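Local coordinates for protein N-acetylglucosamine-specific lectin (PDB 6A7T) that is a bivalve C-type lectin that binds N-acetylglucosamine, recognising the sugar without the help of calcium, at residues G30-G35 / Y39-T44; V63-E66 / E70-F73; F73-I78 / M125-Y130; G90-A95 / R101-S106; S106-N111 / W135-H140. All blocks are in the same frame, centred on the assembly; numbering follows the deposited sequence.

Contact 1 of 5, residues G30-G35 / Y39-T44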
# COMPACT_ATOMS: atom_id res chain seq x y z
N GLY A 30 -6.18 -11.68 -11.22
CA GLY A 30 -4.89 -11.65 -11.88
C GLY A 30 -3.98 -10.50 -11.46
O GLY A 30 -2.83 -10.47 -11.88
N TRP A 31 -4.50 -9.51 -10.72
CA TRP A 31 -3.69 -8.41 -10.19
C TRP A 31 -3.25 -8.73 -8.76
O TRP A 31 -3.90 -9.54 -8.10
CB TRP A 31 -4.47 -7.11 -10.23
CG TRP A 31 -4.87 -6.63 -11.60
CD1 TRP A 31 -5.61 -7.28 -12.55
CD2 TRP A 31 -4.60 -5.33 -12.14
NE1 TRP A 31 -5.84 -6.47 -13.63
CE2 TRP A 31 -5.21 -5.28 -13.41
CE3 TRP A 31 -3.88 -4.22 -11.68
CZ2 TRP A 31 -5.11 -4.17 -14.24
CZ3 TRP A 31 -3.73 -3.14 -12.52
CH2 TRP A 31 -4.38 -3.10 -13.77
N GLU A 32 -2.17 -8.10 -8.32
CA GLU A 32 -1.61 -8.27 -6.98
C GLU A 32 -1.56 -6.93 -6.26
O GLU A 32 -1.25 -5.94 -6.84
CB GLU A 32 -0.15 -8.71 -7.04
CG GLU A 32 0.03 -10.13 -7.45
CD GLU A 32 1.49 -10.48 -7.16
OE1 GLU A 32 2.17 -10.95 -8.09
OE2 GLU A 32 1.93 -10.24 -5.98
N TRP A 33 -1.80 -6.94 -4.95
CA TRP A 33 -1.76 -5.73 -4.11
C TRP A 33 -0.42 -5.59 -3.41
O TRP A 33 0.12 -6.57 -2.88
CB TRP A 33 -2.88 -5.79 -3.08
CG TRP A 33 -3.08 -4.54 -2.29
CD1 TRP A 33 -3.93 -3.53 -2.63
CD2 TRP A 33 -2.45 -4.14 -1.06
NE1 TRP A 33 -3.90 -2.57 -1.66
CE2 TRP A 33 -3.01 -2.91 -0.69
CE3 TRP A 33 -1.52 -4.74 -0.19
CZ2 TRP A 33 -2.64 -2.20 0.45
CZ3 TRP A 33 -1.16 -4.05 0.96
CH2 TRP A 33 -1.69 -2.79 1.26
N PHE A 34 0.06 -4.36 -3.36
CA PHE A 34 1.19 -3.99 -2.54
C PHE A 34 1.14 -2.49 -2.28
O PHE A 34 0.99 -1.72 -3.20
CB PHE A 34 2.50 -4.38 -3.22
CG PHE A 34 3.70 -3.89 -2.47
CD1 PHE A 34 4.12 -4.57 -1.33
CD2 PHE A 34 4.31 -2.69 -2.80
CE1 PHE A 34 5.18 -4.07 -0.59
CE2 PHE A 34 5.39 -2.23 -2.07
CZ PHE A 34 5.81 -2.92 -0.97
N GLY A 35 1.26 -2.07 -1.01
CA GLY A 35 1.61 -0.67 -0.76
C GLY A 35 0.55 0.34 -1.21
O GLY A 35 0.89 1.46 -1.57
N TYR A 39 -1.30 -4.20 -9.00
CA TYR A 39 -0.36 -4.39 -10.09
C TYR A 39 -0.78 -5.56 -10.98
O TYR A 39 -1.14 -6.64 -10.50
CB TYR A 39 1.01 -4.71 -9.53
CG TYR A 39 1.59 -3.64 -8.64
CD1 TYR A 39 1.19 -3.52 -7.31
CD2 TYR A 39 2.54 -2.75 -9.11
CE1 TYR A 39 1.69 -2.51 -6.49
CE2 TYR A 39 3.12 -1.81 -8.28
CZ TYR A 39 2.65 -1.65 -6.98
OH TYR A 39 3.24 -0.68 -6.21
N LEU A 40 -0.53 -5.35 -12.29
CA LEU A 40 -0.69 -6.40 -13.29
C LEU A 40 0.65 -6.63 -13.97
O LEU A 40 1.18 -5.70 -14.59
CB LEU A 40 -1.73 -5.94 -14.33
CG LEU A 40 -2.00 -6.94 -15.46
CD1 LEU A 40 -2.60 -8.22 -14.94
CD2 LEU A 40 -2.90 -6.35 -16.51
N PHE A 41 1.18 -7.85 -13.85
CA PHE A 41 2.37 -8.29 -14.55
C PHE A 41 1.90 -8.95 -15.84
O PHE A 41 1.57 -10.15 -15.83
CB PHE A 41 3.20 -9.17 -13.61
CG PHE A 41 3.69 -8.44 -12.39
CD1 PHE A 41 2.86 -8.28 -11.28
CD2 PHE A 41 4.99 -7.95 -12.30
CE1 PHE A 41 3.31 -7.64 -10.13
CE2 PHE A 41 5.43 -7.28 -11.17
CZ PHE A 41 4.60 -7.14 -10.08
N ASP A 42 1.71 -8.13 -16.86
CA ASP A 42 1.04 -8.60 -18.06
C ASP A 42 2.07 -9.23 -19.02
O ASP A 42 3.07 -8.61 -19.34
CB ASP A 42 0.26 -7.49 -18.74
CG ASP A 42 -0.74 -8.08 -19.74
OD1 ASP A 42 -1.83 -8.57 -19.31
OD2 ASP A 42 -0.42 -8.13 -20.91
N GLU A 43 1.75 -10.43 -19.50
CA GLU A 43 2.72 -11.22 -20.24
C GLU A 43 2.52 -11.10 -21.74
O GLU A 43 3.28 -11.75 -22.52
CB GLU A 43 2.64 -12.65 -19.75
CG GLU A 43 3.07 -12.75 -18.30
CD GLU A 43 3.27 -14.16 -17.82
OE1 GLU A 43 2.69 -15.07 -18.46
OE2 GLU A 43 4.02 -14.33 -16.83
N THR A 44 1.55 -10.32 -22.18
CA THR A 44 1.39 -10.04 -23.61
C THR A 44 2.52 -9.10 -24.05
O THR A 44 2.80 -8.13 -23.40
CB THR A 44 0.05 -9.42 -23.98
OG1 THR A 44 -0.98 -10.37 -23.72
CG2 THR A 44 -0.04 -9.00 -25.43
O HOH W 1 -0.24 -9.82 -12.21
O HOH W 2 2.49 0.89 -4.03
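L40 lies over one face of the W31 indole, and this is the tightest side-chain packing between 30-35 and 39-44. L40 CB sits above the middle of the six-membered ring, 3.5 Å from its centroid and only 6° off the ring normal. The two methyls reach the same indole: L40 CD1 is 3.9 Å from W31 NE1, and L40 CD2 is 3.8 Å from W31 CZ2. W31 CG is turned beside its own backbone N (chi1 -63°), which brings the indole alongside the strand 39-43. Next to it, E32 and Y39 form an antiparallel hydrogen-bonded pair. E32 N donates to Y39 O and Y39 N to E32 O, both at 2.8 Å. This is the beta hairpin near the N terminus of the C-type lectin fold, whose strand 32-34 is an outermost strand, within this chain, of a four-stranded sheet. Toward F34 and at the exposed G30 the contact is looser, and waters take part. F34 CB touches Y39 CE1 at 3.9 Å, and the edge of the Y39 ring faces the carbonyls of E32 and F34. One water bridges F34 O and Y39 OH, donating to both. Y39 OH also bonds to E70 of the calcium site. A second water joins the other end, donating to G30 O and accepting from F41 N. E32 OE1 only approaches F41 CE1, at 4.1 Å.

Contact 2 of 5, residues V63-E66 / E70-F73. With CA (calcium ion), chain C.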
# COMPACT_ATOMS: atom_id res chain seq x y z
N VAL A 63 3.91 1.03 -14.35
CA VAL A 63 4.36 1.17 -13.00
C VAL A 63 5.43 2.25 -12.85
O VAL A 63 6.30 2.36 -13.65
CB VAL A 63 4.85 -0.17 -12.45
CG1 VAL A 63 6.10 -0.65 -13.16
CG2 VAL A 63 5.04 -0.11 -10.94
N THR A 64 5.32 3.04 -11.78
CA THR A 64 6.35 4.01 -11.40
C THR A 64 6.88 3.56 -10.04
O THR A 64 6.13 3.05 -9.27
CB THR A 64 5.75 5.41 -11.39
OG1 THR A 64 4.71 5.39 -10.43
CG2 THR A 64 5.23 5.77 -12.76
N VAL A 65 8.21 3.67 -9.84
CA VAL A 65 8.89 2.98 -8.71
C VAL A 65 9.55 4.05 -7.83
O VAL A 65 10.67 4.46 -8.11
CB VAL A 65 9.88 1.92 -9.18
CG1 VAL A 65 10.41 1.11 -7.98
CG2 VAL A 65 9.27 1.00 -10.24
N GLU A 66 8.76 4.47 -6.86
CA GLU A 66 9.09 5.62 -6.00
C GLU A 66 10.00 5.23 -4.83
O GLU A 66 10.65 6.14 -4.26
CB GLU A 66 7.82 6.23 -5.43
CG GLU A 66 7.07 7.04 -6.49
CD GLU A 66 6.05 6.27 -7.33
OE1 GLU A 66 5.69 5.10 -6.99
OE2 GLU A 66 5.64 6.85 -8.36
N GLU A 70 9.07 -0.73 -2.96
CA GLU A 70 8.25 -1.10 -4.15
C GLU A 70 9.12 -1.86 -5.13
O GLU A 70 8.66 -2.82 -5.80
CB GLU A 70 7.62 0.16 -4.78
CG GLU A 70 6.63 -0.15 -5.93
CD GLU A 70 6.01 1.10 -6.54
OE1 GLU A 70 5.00 0.96 -7.22
OE2 GLU A 70 6.48 2.26 -6.29
N ASP A 71 10.36 -1.41 -5.25
CA ASP A 71 11.34 -2.05 -6.11
C ASP A 71 11.47 -3.52 -5.70
O ASP A 71 11.47 -4.41 -6.56
CB ASP A 71 12.67 -1.31 -6.04
CG ASP A 71 13.76 -1.88 -6.92
OD1 ASP A 71 13.63 -1.84 -8.13
OD2 ASP A 71 14.79 -2.35 -6.31
N ASP A 72 11.56 -3.76 -4.40
CA ASP A 72 11.74 -5.11 -3.89
C ASP A 72 10.51 -5.97 -4.23
O ASP A 72 10.65 -7.14 -4.66
CB ASP A 72 12.07 -5.09 -2.38
CG ASP A 72 13.48 -4.57 -2.01
OD1 ASP A 72 14.35 -4.44 -2.91
OD2 ASP A 72 13.70 -4.25 -0.79
N PHE A 73 9.32 -5.44 -4.02
CA PHE A 73 8.11 -6.11 -4.32
C PHE A 73 8.16 -6.55 -5.79
O PHE A 73 7.88 -7.68 -6.10
CB PHE A 73 6.88 -5.23 -4.06
CG PHE A 73 5.65 -5.72 -4.74
CD1 PHE A 73 5.02 -6.89 -4.32
CD2 PHE A 73 5.13 -5.04 -5.84
CE1 PHE A 73 3.90 -7.38 -4.99
CE2 PHE A 73 4.02 -5.53 -6.50
CZ PHE A 73 3.40 -6.68 -6.06
CA CA C . 4.42 3.27 -7.61
O HOH W 3 3.67 3.59 -5.28
O HOH W 4 2.85 5.17 -7.93
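E66 and E70 bring their carboxylates to one calcium ion. Their side chains cross at a slant, with the carboxylate planes 26° apart. E70 comes off the helix fully extended, CG anti to the backbone N (chi1 -174°), and grips the metal with both oxygens. Calcium to E70 OE1 is 2.4 Å, and to E70 OE2 2.6 Å. E70 OE1 is also hydrogen-bonded to Y39 OH. E66 reaches back by a bend at chi2 (89°) and binds calcium through E66 OE1 alone, at 2.3 Å. Its other oxygen, E66 OE2, accepts the hydroxyl of T64 OG1 at 2.7 Å, on the syn side. Together with the metal bond it limits the rotation of the carboxylate. The carbonyl T64 O and two waters bind as well, and E153 completes the site. E70 OE2 also accepts from E66 N at 3.2 Å, met on the anti side, so the loop backbone holds a metal ligand. Away from the metal, V65 CG1 packs on the helix, 3.8 Å from D71 CB. This is a calcium site of the C-type lectin domain. E66 OE1 and E70 OE2 stand 3.0 Å apart without a hydrogen bond. Such crowding would probably be unfavourable without the cation that binds both.

Contact 3 of 5, residues F73-I78 / M125-Y130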
# COMPACT_ATOMS: atom_id res chain seq x y z
N PHE A 73 9.32 -5.44 -4.02
CA PHE A 73 8.11 -6.11 -4.32
C PHE A 73 8.16 -6.55 -5.79
O PHE A 73 7.88 -7.68 -6.10
CB PHE A 73 6.88 -5.23 -4.06
CG PHE A 73 5.65 -5.72 -4.74
CD1 PHE A 73 5.02 -6.89 -4.32
CD2 PHE A 73 5.13 -5.04 -5.84
CE1 PHE A 73 3.90 -7.38 -4.99
CE2 PHE A 73 4.02 -5.53 -6.50
CZ PHE A 73 3.40 -6.68 -6.06
N ILE A 74 8.45 -5.61 -6.70
CA ILE A 74 8.40 -5.92 -8.13
C ILE A 74 9.42 -7.02 -8.44
O ILE A 74 9.09 -7.98 -9.14
CB ILE A 74 8.64 -4.66 -8.97
CG1 ILE A 74 7.47 -3.69 -8.81
CG2 ILE A 74 8.92 -5.02 -10.41
CD1 ILE A 74 7.75 -2.28 -9.25
N ARG A 75 10.64 -6.87 -7.90
CA ARG A 75 11.69 -7.83 -8.15
C ARG A 75 11.23 -9.21 -7.67
O ARG A 75 11.52 -10.22 -8.32
CB ARG A 75 13.00 -7.40 -7.51
CG ARG A 75 14.14 -8.32 -7.92
CD ARG A 75 15.47 -7.87 -7.36
NE ARG A 75 15.89 -6.60 -7.90
CZ ARG A 75 15.71 -5.42 -7.35
NH1 ARG A 75 15.27 -5.29 -6.12
NH2 ARG A 75 16.00 -4.35 -8.08
N GLY A 76 10.57 -9.24 -6.50
CA GLY A 76 10.03 -10.51 -5.93
C GLY A 76 9.15 -11.29 -6.90
O GLY A 76 9.25 -12.52 -6.96
N VAL A 77 8.30 -10.59 -7.66
CA VAL A 77 7.42 -11.21 -8.62
C VAL A 77 8.22 -11.61 -9.87
O VAL A 77 8.21 -12.80 -10.27
CB VAL A 77 6.23 -10.29 -8.97
CG1 VAL A 77 5.32 -10.93 -10.01
CG2 VAL A 77 5.42 -9.95 -7.72
N ILE A 78 8.92 -10.67 -10.51
CA ILE A 78 9.47 -10.97 -11.83
C ILE A 78 10.65 -11.96 -11.73
O ILE A 78 10.88 -12.71 -12.65
CB ILE A 78 9.80 -9.67 -12.59
CG1 ILE A 78 10.92 -8.86 -11.95
CG2 ILE A 78 8.52 -8.88 -12.73
CD1 ILE A 78 11.12 -7.51 -12.58
N MET A 125 12.25 2.83 -20.21
CA MET A 125 12.84 2.00 -19.17
C MET A 125 12.15 0.64 -19.05
O MET A 125 10.94 0.49 -19.25
CB MET A 125 12.81 2.70 -17.82
CG MET A 125 13.57 4.06 -17.80
SD MET A 125 13.33 5.07 -16.38
CE MET A 125 13.97 3.96 -15.12
N ASP A 126 12.97 -0.32 -18.65
CA ASP A 126 12.54 -1.66 -18.26
C ASP A 126 13.24 -2.08 -16.97
O ASP A 126 14.16 -1.44 -16.52
CB ASP A 126 12.74 -2.64 -19.41
CG ASP A 126 14.16 -2.90 -19.88
OD1 ASP A 126 15.07 -2.60 -19.12
OD2 ASP A 126 14.27 -3.48 -20.98
N TYR A 127 12.71 -3.14 -16.34
CA TYR A 127 13.51 -4.05 -15.48
C TYR A 127 14.13 -5.03 -16.46
O TYR A 127 13.43 -5.59 -17.28
CB TYR A 127 12.65 -4.79 -14.46
CG TYR A 127 12.41 -4.03 -13.19
CD1 TYR A 127 13.25 -4.10 -12.09
CD2 TYR A 127 11.29 -3.20 -13.08
CE1 TYR A 127 13.00 -3.39 -10.93
CE2 TYR A 127 11.07 -2.43 -11.96
CZ TYR A 127 11.91 -2.52 -10.86
OH TYR A 127 11.67 -1.76 -9.74
N LEU A 128 15.43 -5.31 -16.31
CA LEU A 128 16.12 -6.26 -17.15
C LEU A 128 16.90 -7.23 -16.26
O LEU A 128 17.41 -6.79 -15.22
CB LEU A 128 17.12 -5.47 -18.01
CG LEU A 128 18.07 -6.27 -18.89
CD1 LEU A 128 17.37 -7.10 -19.95
CD2 LEU A 128 19.12 -5.35 -19.52
N ASN A 129 16.97 -8.48 -16.71
CA ASN A 129 17.84 -9.50 -16.11
C ASN A 129 18.77 -10.01 -17.20
O ASN A 129 18.41 -10.88 -17.99
CB ASN A 129 16.99 -10.60 -15.52
CG ASN A 129 17.82 -11.63 -14.80
OD1 ASN A 129 18.77 -11.28 -14.11
ND2 ASN A 129 17.42 -12.88 -14.96
N TYR A 130 19.96 -9.43 -17.25
CA TYR A 130 20.94 -9.82 -18.25
C TYR A 130 22.34 -9.36 -17.82
O TYR A 130 22.60 -8.19 -17.54
CB TYR A 130 20.57 -9.30 -19.65
CG TYR A 130 21.51 -9.77 -20.74
CD1 TYR A 130 21.69 -11.12 -20.99
CD2 TYR A 130 22.26 -8.87 -21.47
CE1 TYR A 130 22.57 -11.57 -21.96
CE2 TYR A 130 23.14 -9.30 -22.45
CZ TYR A 130 23.31 -10.65 -22.69
OH TYR A 130 24.19 -11.07 -23.66
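The helix 73-78 packs against the strand 125-130 with the two axes 10.8 Å apart and their directions 51° from each other. Y127 bridges that gap. Its ring is met by two isoleucines one helical turn apart, both crossing it at about a right angle. I74 CG2 lies over one face, nearer the ring's border than its centre, 3.7 Å from Y127 CE2. I78 CD1 meets the root of the ring, 3.6 Å from Y127 CB. In I78 the CG1 branch is held between the backbone N and the carbonyl carbon (chi1 66°), which directs CD1 to the tyrosine. The contact joins the second helix of the C-type lectin domain to an inner strand of the second sheet, whose strand 136-140 carries sugar-binding residues. R75 adds its guanidinium at the edge of the ring, with R75 NH2 4.2 Å from Y127 CE1. That guanidinium is held by D71 and by the carbonyl of W135. D71 also accepts the Y127 hydroxyl, while W137 meets the ring edge-to-face.

Contact 4 of 5, residues G90-A95 / R101-S106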
# COMPACT_ATOMS: atom_id res chain seq x y z
N GLY A 90 7.07 2.37 -16.35
CA GLY A 90 6.54 3.72 -16.63
C GLY A 90 7.58 4.80 -16.44
O GLY A 90 7.30 5.81 -15.79
N GLY A 91 8.75 4.62 -17.07
CA GLY A 91 9.77 5.70 -17.11
C GLY A 91 10.34 5.85 -18.49
O GLY A 91 10.42 4.92 -19.29
N SER A 92 10.75 7.07 -18.83
CA SER A 92 11.18 7.38 -20.15
C SER A 92 11.84 8.77 -20.11
O SER A 92 11.72 9.50 -19.17
CB SER A 92 10.05 7.38 -21.19
OG SER A 92 9.16 8.44 -20.95
N TRP A 93 12.48 9.07 -21.20
CA TRP A 93 13.19 10.31 -21.42
C TRP A 93 12.19 11.44 -21.56
O TRP A 93 11.29 11.39 -22.40
CB TRP A 93 14.06 10.22 -22.66
CG TRP A 93 14.87 11.46 -22.89
CD1 TRP A 93 14.61 12.48 -23.77
CD2 TRP A 93 16.10 11.78 -22.24
NE1 TRP A 93 15.60 13.43 -23.68
CE2 TRP A 93 16.53 13.03 -22.75
CE3 TRP A 93 16.87 11.13 -21.29
CZ2 TRP A 93 17.72 13.62 -22.34
CZ3 TRP A 93 18.03 11.73 -20.85
CH2 TRP A 93 18.44 12.95 -21.38
N ASP A 94 12.39 12.44 -20.73
CA ASP A 94 11.61 13.68 -20.79
C ASP A 94 12.49 14.74 -21.45
O ASP A 94 13.52 15.09 -20.86
CB ASP A 94 11.22 14.15 -19.41
CG ASP A 94 10.29 15.35 -19.35
OD1 ASP A 94 10.75 16.49 -19.64
OD2 ASP A 94 9.08 15.11 -19.02
N ALA A 95 12.09 15.21 -22.63
CA ALA A 95 12.96 16.04 -23.43
C ALA A 95 13.09 17.41 -22.76
O ALA A 95 14.19 18.05 -22.86
CB ALA A 95 12.50 16.11 -24.85
N ARG A 101 12.36 10.51 -16.45
CA ARG A 101 11.29 10.82 -15.54
C ARG A 101 10.24 9.69 -15.59
O ARG A 101 10.10 9.01 -16.59
CB ARG A 101 10.60 12.14 -15.94
CG ARG A 101 11.51 13.35 -16.04
CD ARG A 101 12.05 13.81 -14.71
NE ARG A 101 11.05 14.47 -13.90
CZ ARG A 101 11.25 15.58 -13.18
NH1 ARG A 101 12.48 16.05 -13.07
NH2 ARG A 101 10.23 16.20 -12.60
N TRP A 102 9.52 9.54 -14.49
CA TRP A 102 8.35 8.68 -14.49
C TRP A 102 7.29 9.30 -15.38
O TRP A 102 7.26 10.50 -15.58
CB TRP A 102 7.82 8.45 -13.07
CG TRP A 102 8.82 7.75 -12.20
CD1 TRP A 102 9.36 8.23 -11.04
CD2 TRP A 102 9.38 6.46 -12.40
NE1 TRP A 102 10.24 7.33 -10.50
CE2 TRP A 102 10.29 6.24 -11.33
CE3 TRP A 102 9.25 5.47 -13.39
CZ2 TRP A 102 11.01 5.06 -11.21
CZ3 TRP A 102 10.00 4.33 -13.30
CH2 TRP A 102 10.89 4.14 -12.23
N ILE A 103 6.38 8.47 -15.88
CA ILE A 103 5.42 8.96 -16.89
C ILE A 103 4.36 9.89 -16.30
O ILE A 103 3.71 10.57 -17.09
CB ILE A 103 4.76 7.80 -17.65
CG1 ILE A 103 4.07 6.85 -16.68
CG2 ILE A 103 5.76 7.15 -18.59
CD1 ILE A 103 3.08 5.93 -17.37
N ASP A 104 4.22 9.97 -14.98
CA ASP A 104 3.42 11.06 -14.37
C ASP A 104 4.18 12.40 -14.32
O ASP A 104 3.65 13.39 -13.73
CB ASP A 104 2.97 10.74 -12.95
CG ASP A 104 4.08 10.45 -11.95
OD1 ASP A 104 5.25 10.56 -12.29
OD2 ASP A 104 3.72 10.09 -10.81
N GLY A 105 5.39 12.43 -14.86
CA GLY A 105 6.25 13.62 -14.93
C GLY A 105 7.25 13.75 -13.78
O GLY A 105 8.17 14.63 -13.86
N SER A 106 7.13 12.89 -12.76
CA SER A 106 7.89 13.03 -11.50
C SER A 106 9.34 12.57 -11.65
O SER A 106 9.68 11.78 -12.51
CB SER A 106 7.23 12.33 -10.35
OG SER A 106 7.19 10.91 -10.53
O HOH W 5 8.63 10.28 -18.75
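R101 runs beside D94 and then turns back on its own loop. R101 CB is 4.1 Å from D94 CB, and R101 CG makes the closer touch, 3.5 Å from D94 CB. Bends at chi2 (-69°) and chi3 (-73°) then carry the chain away from D94. R101 NE and R101 NH2 both donate to G105 O, each at 2.9 Å, with that oxygen in the guanidinium plane. R101 NH1 pairs with E99. D94 OD2 and R101 NE are 5.5 Å apart, so the opposite charges do not meet, and D94 instead accepts from H97. The backbones form a beta hairpin at the edge of the sheet that holds strands 86-94 and 124-130. S92 and R101 are an antiparallel hydrogen-bonded pair, and G91 and W102 a non-hydrogen-bonded pair. I103 N donates to G90 O at 2.8 Å, though 34° out of the carbonyl plane. The same oxygen lies at the edge of the W102 ring, 3.1 Å from W102 CE3. A type I turn from W102 to G105 follows. D104 OD1 accepts from S106 N, an Asx turn, and also from S106 OG. R101 NE and NH2 and D104 OD1 thus fix the turn, while backbone bonds, carbon contacts and a water join the two segments.

Contact 5 of 5, residues S106-N111 / W135-H140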
# COMPACT_ATOMS: atom_id res chain seq x y z
N SER A 106 7.13 12.89 -12.76
CA SER A 106 7.89 13.03 -11.50
C SER A 106 9.34 12.57 -11.65
O SER A 106 9.68 11.78 -12.51
CB SER A 106 7.23 12.33 -10.35
OG SER A 106 7.19 10.91 -10.53
N SER A 107 10.23 13.16 -10.83
CA SER A 107 11.68 12.82 -10.86
C SER A 107 11.87 11.41 -10.29
O SER A 107 11.10 11.01 -9.43
CB SER A 107 12.53 13.78 -10.07
OG SER A 107 11.94 14.00 -8.80
N ILE A 108 12.90 10.75 -10.79
CA ILE A 108 13.29 9.39 -10.36
C ILE A 108 14.20 9.56 -9.14
O ILE A 108 15.42 9.65 -9.29
CB ILE A 108 13.90 8.58 -11.53
CG1 ILE A 108 12.98 8.59 -12.76
CG2 ILE A 108 14.22 7.17 -11.08
CD1 ILE A 108 13.33 7.61 -13.88
N SER A 109 13.56 9.60 -7.96
CA SER A 109 14.20 9.84 -6.64
C SER A 109 14.96 8.61 -6.13
O SER A 109 15.95 8.74 -5.42
CB SER A 109 13.20 10.26 -5.61
OG SER A 109 12.67 11.56 -5.92
N PHE A 110 14.47 7.42 -6.46
CA PHE A 110 15.08 6.17 -6.02
C PHE A 110 15.95 5.64 -7.15
O PHE A 110 15.47 5.54 -8.27
CB PHE A 110 13.99 5.18 -5.61
CG PHE A 110 14.48 3.76 -5.58
CD1 PHE A 110 15.23 3.29 -4.52
CD2 PHE A 110 14.20 2.90 -6.63
CE1 PHE A 110 15.69 1.99 -4.50
CE2 PHE A 110 14.68 1.60 -6.62
CZ PHE A 110 15.42 1.15 -5.56
N ASN A 111 17.21 5.29 -6.86
CA ASN A 111 18.13 4.82 -7.93
C ASN A 111 18.08 3.29 -8.05
O ASN A 111 18.81 2.57 -7.41
CB ASN A 111 19.57 5.32 -7.74
CG ASN A 111 20.48 4.95 -8.89
OD1 ASN A 111 20.05 4.35 -9.88
ND2 ASN A 111 21.75 5.31 -8.80
N TRP A 135 17.71 -7.78 -12.50
CA TRP A 135 16.40 -7.25 -12.20
C TRP A 135 16.52 -5.81 -11.69
O TRP A 135 16.10 -5.45 -10.62
CB TRP A 135 15.59 -8.18 -11.30
CG TRP A 135 15.16 -9.44 -11.99
CD1 TRP A 135 15.44 -10.71 -11.57
CD2 TRP A 135 14.45 -9.57 -13.22
NE1 TRP A 135 14.89 -11.61 -12.44
CE2 TRP A 135 14.30 -10.95 -13.47
CE3 TRP A 135 13.88 -8.66 -14.14
CZ2 TRP A 135 13.59 -11.44 -14.56
CZ3 TRP A 135 13.22 -9.15 -15.24
CH2 TRP A 135 13.11 -10.52 -15.47
N GLN A 136 17.15 -4.98 -12.53
CA GLN A 136 17.34 -3.55 -12.28
C GLN A 136 16.97 -2.82 -13.58
O GLN A 136 16.80 -3.44 -14.65
CB GLN A 136 18.80 -3.29 -11.86
CG GLN A 136 19.13 -3.82 -10.49
CD GLN A 136 20.63 -3.83 -10.28
OE1 GLN A 136 21.39 -4.43 -11.04
NE2 GLN A 136 21.04 -3.09 -9.29
N TRP A 137 16.94 -1.50 -13.52
CA TRP A 137 16.45 -0.75 -14.69
C TRP A 137 17.51 -0.62 -15.79
O TRP A 137 18.70 -0.49 -15.49
CB TRP A 137 15.91 0.62 -14.29
CG TRP A 137 15.02 0.68 -13.11
CD1 TRP A 137 14.14 -0.26 -12.67
CD2 TRP A 137 14.87 1.81 -12.25
NE1 TRP A 137 13.51 0.18 -11.57
CE2 TRP A 137 13.94 1.45 -11.27
CE3 TRP A 137 15.47 3.07 -12.17
CZ2 TRP A 137 13.56 2.29 -10.24
CZ3 TRP A 137 15.13 3.88 -11.11
CH2 TRP A 137 14.16 3.54 -10.20
N ASN A 138 17.09 -0.71 -17.06
CA ASN A 138 17.90 -0.49 -18.25
C ASN A 138 17.13 0.46 -19.19
O ASN A 138 15.87 0.50 -19.14
CB ASN A 138 18.15 -1.76 -19.05
CG ASN A 138 19.13 -1.55 -20.17
OD1 ASN A 138 20.10 -0.85 -19.96
ND2 ASN A 138 18.87 -2.13 -21.34
N ASP A 139 17.86 1.23 -19.98
CA ASP A 139 17.30 2.16 -20.99
C ASP A 139 17.40 1.52 -22.36
O ASP A 139 18.49 1.09 -22.79
CB ASP A 139 18.07 3.49 -20.99
CG ASP A 139 19.57 3.31 -21.25
OD1 ASP A 139 20.22 2.66 -20.41
OD2 ASP A 139 20.02 3.71 -22.35
N HIS A 140 16.29 1.47 -23.11
CA HIS A 140 16.21 0.91 -24.42
C HIS A 140 15.75 2.04 -25.36
O HIS A 140 14.79 2.74 -25.05
CB HIS A 140 15.22 -0.27 -24.49
CG HIS A 140 15.19 -0.96 -25.82
ND1 HIS A 140 16.24 -1.76 -26.25
CD2 HIS A 140 14.23 -1.07 -26.78
CE1 HIS A 140 15.93 -2.30 -27.42
NE2 HIS A 140 14.72 -1.86 -27.78
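F110 O points at the edge of the W137 indole, near the ring plane, and lies only 3.1 Å from W137 CH2. The carbonyl meets carbon here, not the indole nitrogen. W137 comes out of strand 136-140 with CG beside the backbone N (chi1 -45°) and pushes its six-membered ring into the loop 106-111. I108 and F110 receive it. I108 CG2 is 3.4 Å from W137 CZ3, and the two side chains run antiparallel alongside one another. F110 CD2 reaches W137 CH2 at 3.6 Å, and the two ring planes stand at 77°, with centroids 5.7 Å apart. W137 belongs to an aromatic cluster with W102 and W113, which both meet its ring edge-to-face. On the same strand, N138 and H140 bind N-acetylglucosamine in this lectin, though none is bound to this chain. N138 is also bonded to R117. Between loop and strand the contact is apolar apart from the F110 carbonyl, whose negative end probably gains weakly from the positive rim of the indole.

From the N terminus, contact 1 closes a short hairpin loop in the first sheet. Contact 2 closes the next, tying the loop after strand 61-62 to helix 68-78 around calcium. Contact 3 starts on the same helix, shares F73 with contact 2, and closes a long loop by reaching strand 124-130. Contact 4, the hairpin of strands 86-94 and 99-102, nests inside that loop. Contact 5 opens at S106, the last residue of contact 4, and crosses contact 3 to end on strand 136-140. The stacked rings of F34 and F73 link contacts 1 and 2, and V63 O to G90 N links contacts 2 and 4. Together they tie the two sheets through helix 68-78 and the loop 63-66.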